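Local coordinates for probable TonB-dependent receptor (Pseudomonas aeruginosa, PDB 4K3F), which probably binds methionine in the periplasm as the lipoprotein receptor of an uptake system, and here holds selenomethionine between its two lobes, at residues 16-19 with 20-23; 173-177 with 178-182. All coordinates share one frame; numbering follows the deposited sequence.

Contact 1: residues 16-19 with 20-23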
# COMPACT_ATOMS: atom_id res chain seq x y z
N GLU A 16 -0.54 13.53 -1.43
CA GLU A 16 0.35 14.39 -2.22
C GLU A 16 -0.08 14.32 -3.70
O GLU A 16 -0.21 15.33 -4.36
CB GLU A 16 1.81 13.97 -2.05
CG GLU A 16 2.31 14.05 -0.61
CD GLU A 16 3.83 13.89 -0.47
OE1 GLU A 16 4.43 13.08 -1.17
OE2 GLU A 16 4.39 14.54 0.42
N ILE A 17 -0.26 13.11 -4.21
CA ILE A 17 -0.74 12.93 -5.58
C ILE A 17 -2.04 13.68 -5.82
O ILE A 17 -2.21 14.38 -6.83
CB ILE A 17 -0.91 11.43 -5.89
CG1 ILE A 17 0.47 10.76 -5.97
CG2 ILE A 17 -1.71 11.21 -7.18
CD1 ILE A 17 0.43 9.23 -5.93
N LEU A 18 -2.99 13.50 -4.90
CA LEU A 18 -4.26 14.18 -5.00
C LEU A 18 -4.15 15.72 -4.97
O LEU A 18 -4.88 16.37 -5.74
CB LEU A 18 -5.26 13.65 -3.95
CG LEU A 18 -5.67 12.19 -4.15
CD1 LEU A 18 -6.49 11.77 -2.93
CD2 LEU A 18 -6.47 11.93 -5.41
N ASN A 19 -3.24 16.27 -4.16
CA ASN A 19 -3.03 17.73 -4.13
C ASN A 19 -2.56 18.28 -5.51
O ASN A 19 -2.94 19.37 -5.93
CB ASN A 19 -1.99 18.12 -3.08
CG ASN A 19 -2.49 18.00 -1.65
OD1 ASN A 19 -3.63 18.27 -1.36
ND2 ASN A 19 -1.58 17.67 -0.74
N VAL A 20 -1.77 17.47 -6.21
CA VAL A 20 -1.23 17.86 -7.53
C VAL A 20 -2.31 17.73 -8.60
O VAL A 20 -2.29 18.49 -9.55
CB VAL A 20 0.04 17.03 -7.82
CG1 VAL A 20 0.56 17.20 -9.22
CG2 VAL A 20 1.10 17.42 -6.79
N VAL A 21 -3.26 16.78 -8.44
CA VAL A 21 -4.33 16.63 -9.46
C VAL A 21 -5.42 17.65 -9.23
O VAL A 21 -6.16 17.96 -10.16
CB VAL A 21 -5.02 15.23 -9.62
CG1 VAL A 21 -4.08 14.19 -10.14
CG2 VAL A 21 -5.70 14.76 -8.37
N LYS A 22 -5.53 18.16 -8.01
CA LYS A 22 -6.70 18.98 -7.65
C LYS A 22 -6.92 20.18 -8.58
O LYS A 22 -8.01 20.40 -9.03
CB LYS A 22 -6.65 19.40 -6.16
CG LYS A 22 -7.72 20.39 -5.76
CD LYS A 22 -7.91 20.43 -4.23
CE LYS A 22 -8.96 21.49 -3.90
NZ LYS A 22 -9.39 21.43 -2.48
N PRO A 23 -5.86 20.93 -8.91
CA PRO A 23 -6.10 22.04 -9.87
C PRO A 23 -6.57 21.63 -11.25
O PRO A 23 -7.37 22.34 -11.85
CB PRO A 23 -4.75 22.73 -9.95
CG PRO A 23 -4.12 22.43 -8.62
CD PRO A 23 -4.52 21.03 -8.29

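Contact 2: residues 173-177 with 178-182. With MSE (selenomethionine), chain B.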
# COMPACT_ATOMS: atom_id res chain seq x y z
N ASN A 173 4.07 3.40 1.93
CA ASN A 173 3.45 4.64 2.39
C ASN A 173 3.90 5.01 3.79
O ASN A 173 4.27 6.16 4.04
CB ASN A 173 1.93 4.62 2.29
CG ASN A 173 1.27 3.71 3.30
OD1 ASN A 173 1.32 2.49 3.19
ND2 ASN A 173 0.67 4.31 4.31
N TYR A 174 3.99 4.00 4.66
CA TYR A 174 4.47 4.19 6.00
C TYR A 174 6.00 4.36 6.06
O TYR A 174 6.49 5.18 6.82
CB TYR A 174 4.01 3.08 6.94
CG TYR A 174 2.52 3.09 7.21
CD1 TYR A 174 1.87 4.25 7.62
CD2 TYR A 174 1.77 1.95 7.03
CE1 TYR A 174 0.52 4.28 7.87
CE2 TYR A 174 0.41 1.95 7.29
CZ TYR A 174 -0.24 3.11 7.66
OH TYR A 174 -1.58 3.09 7.93
N ALA A 175 6.73 3.60 5.26
CA ALA A 175 8.17 3.77 5.18
C ALA A 175 8.60 5.20 4.78
O ALA A 175 9.49 5.76 5.40
CB ALA A 175 8.75 2.75 4.24
N LEU A 176 7.96 5.75 3.76
CA LEU A 176 8.25 7.08 3.25
C LEU A 176 7.91 8.11 4.32
O LEU A 176 8.63 9.05 4.49
CB LEU A 176 7.47 7.35 1.98
CG LEU A 176 7.88 6.58 0.72
CD1 LEU A 176 6.92 6.85 -0.42
CD2 LEU A 176 9.31 6.93 0.33
N GLU A 177 6.81 7.95 5.06
CA GLU A 177 6.55 8.93 6.16
C GLU A 177 7.59 8.89 7.25
O GLU A 177 7.86 9.89 7.93
CB GLU A 177 5.17 8.72 6.79
CG GLU A 177 4.02 9.07 5.90
CD GLU A 177 2.74 9.10 6.71
OE1 GLU A 177 2.53 10.10 7.42
OE2 GLU A 177 1.99 8.10 6.69
N ALA A 178 8.18 7.72 7.45
CA ALA A 178 9.24 7.51 8.42
C ALA A 178 10.64 7.92 7.90
O ALA A 178 11.62 7.68 8.60
CB ALA A 178 9.25 6.04 8.85
N LYS A 179 10.71 8.46 6.68
CA LYS A 179 11.97 8.85 6.01
C LYS A 179 12.87 7.67 5.68
O LYS A 179 14.07 7.84 5.55
CB LYS A 179 12.76 9.90 6.83
CG LYS A 179 11.94 11.11 7.24
CD LYS A 179 11.19 11.69 6.05
CE LYS A 179 10.66 13.08 6.34
NZ LYS A 179 11.75 14.09 6.40
N LEU A 180 12.29 6.49 5.48
CA LEU A 180 13.07 5.37 4.94
C LEU A 180 13.11 5.51 3.44
O LEU A 180 12.20 6.08 2.83
CB LEU A 180 12.50 4.02 5.40
CG LEU A 180 12.40 3.82 6.91
CD1 LEU A 180 11.56 2.61 7.29
CD2 LEU A 180 13.80 3.67 7.50
N ASN A 181 14.20 5.06 2.84
CA ASN A 181 14.37 5.14 1.40
C ASN A 181 14.41 3.71 0.88
O ASN A 181 15.40 3.03 1.04
CB ASN A 181 15.68 5.86 1.02
CG ASN A 181 15.83 6.06 -0.49
OD1 ASN A 181 15.47 5.18 -1.29
ND2 ASN A 181 16.34 7.21 -0.88
N PRO A 182 13.30 3.24 0.29
CA PRO A 182 13.22 1.85 -0.15
C PRO A 182 14.32 1.45 -1.13
O PRO A 182 14.85 0.34 -1.07
CB PRO A 182 11.84 1.80 -0.84
CG PRO A 182 11.06 2.87 -0.16
CD PRO A 182 12.01 3.95 0.19
N MSE B . 0.05 1.89 0.06
CA MSE B . 0.02 0.53 0.67
C MSE B . 0.86 -0.38 -0.21
O MSE B . 0.75 -0.30 -1.44
OXT MSE B . 1.64 -1.19 0.29
CB MSE B . -1.42 -0.01 0.80
CG MSE B . -1.47 -1.37 1.45
SE MSE B . -3.31 -2.07 1.41
CE MSE B . -4.13 -0.87 2.62

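Contact 1: residues 16-19 with 20-23
With CG placed beside its own backbone N (chi1 -65°), Leu-18 runs alongside Val-21 one turn later in the helix, and its CD2 comes 4.2 Å from CG2 of Val-21. In Val-21, chi1 of -67° sets CG1 anti to the carbonyl carbon and leaves CG2 between N and that carbon, 3.2 Å from O of Leu-18. Two branched apolar side chains suit this stripe: Leu-18 reaches down to Val-7, Ala-9 and Ile-34 of the sheet, and Val-21 touches Leu-32 of strand 30-36 and Ile-224 of helix 222-232. Val-20 packs on Ile-224 and Phe-227 of that same helix, and the buried Ile-17 on Leu-219.

Beneath the side chains the backbone is helical, with i+4 bonds supplemented by weak i+3 ones, up to a kink at Pro-23. N of Val-20 donates to O of Glu-16 at 3.2 Å, and N of Val-21 to O of Ile-17 at 3.1 Å with the donor in the carbonyl plane. The next bond, from N of Lys-22 to O of Leu-18 at 3.0 Å, is weak in angle. Pro-23 has no N-H to continue the series; its CD lies 3.3 Å from O of Asn-19 instead.

Glu-16 and Lys-22 carry their polar ends to other parts of the lobe, the carboxylate bonding to Tyr-232 and the extended lysine weakly to the carbonyl of Leu-32. This is the amphipathic helix of a right-handed beta-alpha-beta crossover, joining parallel strands 3-9 and 30-36 in a periplasmic binding protein lobe.

Contact 2: residues 173-177 with 178-182
CB of Ala-175 meets CB and CD1 of Leu-180, both at 4.1 Å, where the helix ends. The small methyl suits this spot because the chain folds back closely over it, and both residues, together with Pro-182, also pack on Tyr-88. On another side of the helix Leu-176 crosses the ring of Pro-182 at about a right angle, its CD2 4.0 Å from CD of the proline. The rigid ring offers a compact apolar surface to the leucine, whose other neighbours include Val-12 and Val-236.

The backbone turn that permits this packing is closed by two bonds. N of Leu-180 donates to O of Ala-175 at 2.9 Å, and N of Lys-179 to O of Leu-176 at 3.1 Å; the latter donor sits above the carbonyl plane. Lys-179 adopts positive phi (66°), which reverses the chain after the last turn. Its exposed side chain sets out pointing away, then bends so that CD lies 4.0 Å from O of Leu-176. Further on, Asn-181 is the N-cap of helix 182-185, its OD1 accepting from N of Lys-184.

At the other end of the segment, Asn-173 brings ND2 over the centre of the Tyr-174 ring, 3.4 Å above its plane, the amide tilted rather than lying flat on it. Chi1 of 71° places the amide and chi2 of -73° turns OD1 to face N of selenomethionine. That oxygen accepts a hydrogen bond from Tyr-40 and a weak one, 3.4 Å long, from the ligand N. OH of Tyr-174 is hydrogen-bonded to the backbone O of Thr-38. Residues 173-182 thus form a Schellman C-cap at one end of a short helix whose first part contributes Asn-173 to the amino acid pocket.

How the contacts relate
Contact 1 lies on the outer side of one lobe, about 18 Å from the centre of the chain, whereas contact 2 is nearer the middle, about 12 Å from it, beside the ligand. Their centres are 20 Å apart and their nearest atoms about 7 Å, so they do not touch. Helix 11-26 links them: residues 16-23 lie in its middle and later turns, while Pro-11, Val-12 and Pro-13 at its start pack against residues 173-177. Only contact 2 includes a pocket residue, Asn-173, although the side chain of Ile-17 comes within about 9 Å of selenomethionine. Both contacts are parts of the same NlpA-type binding protein.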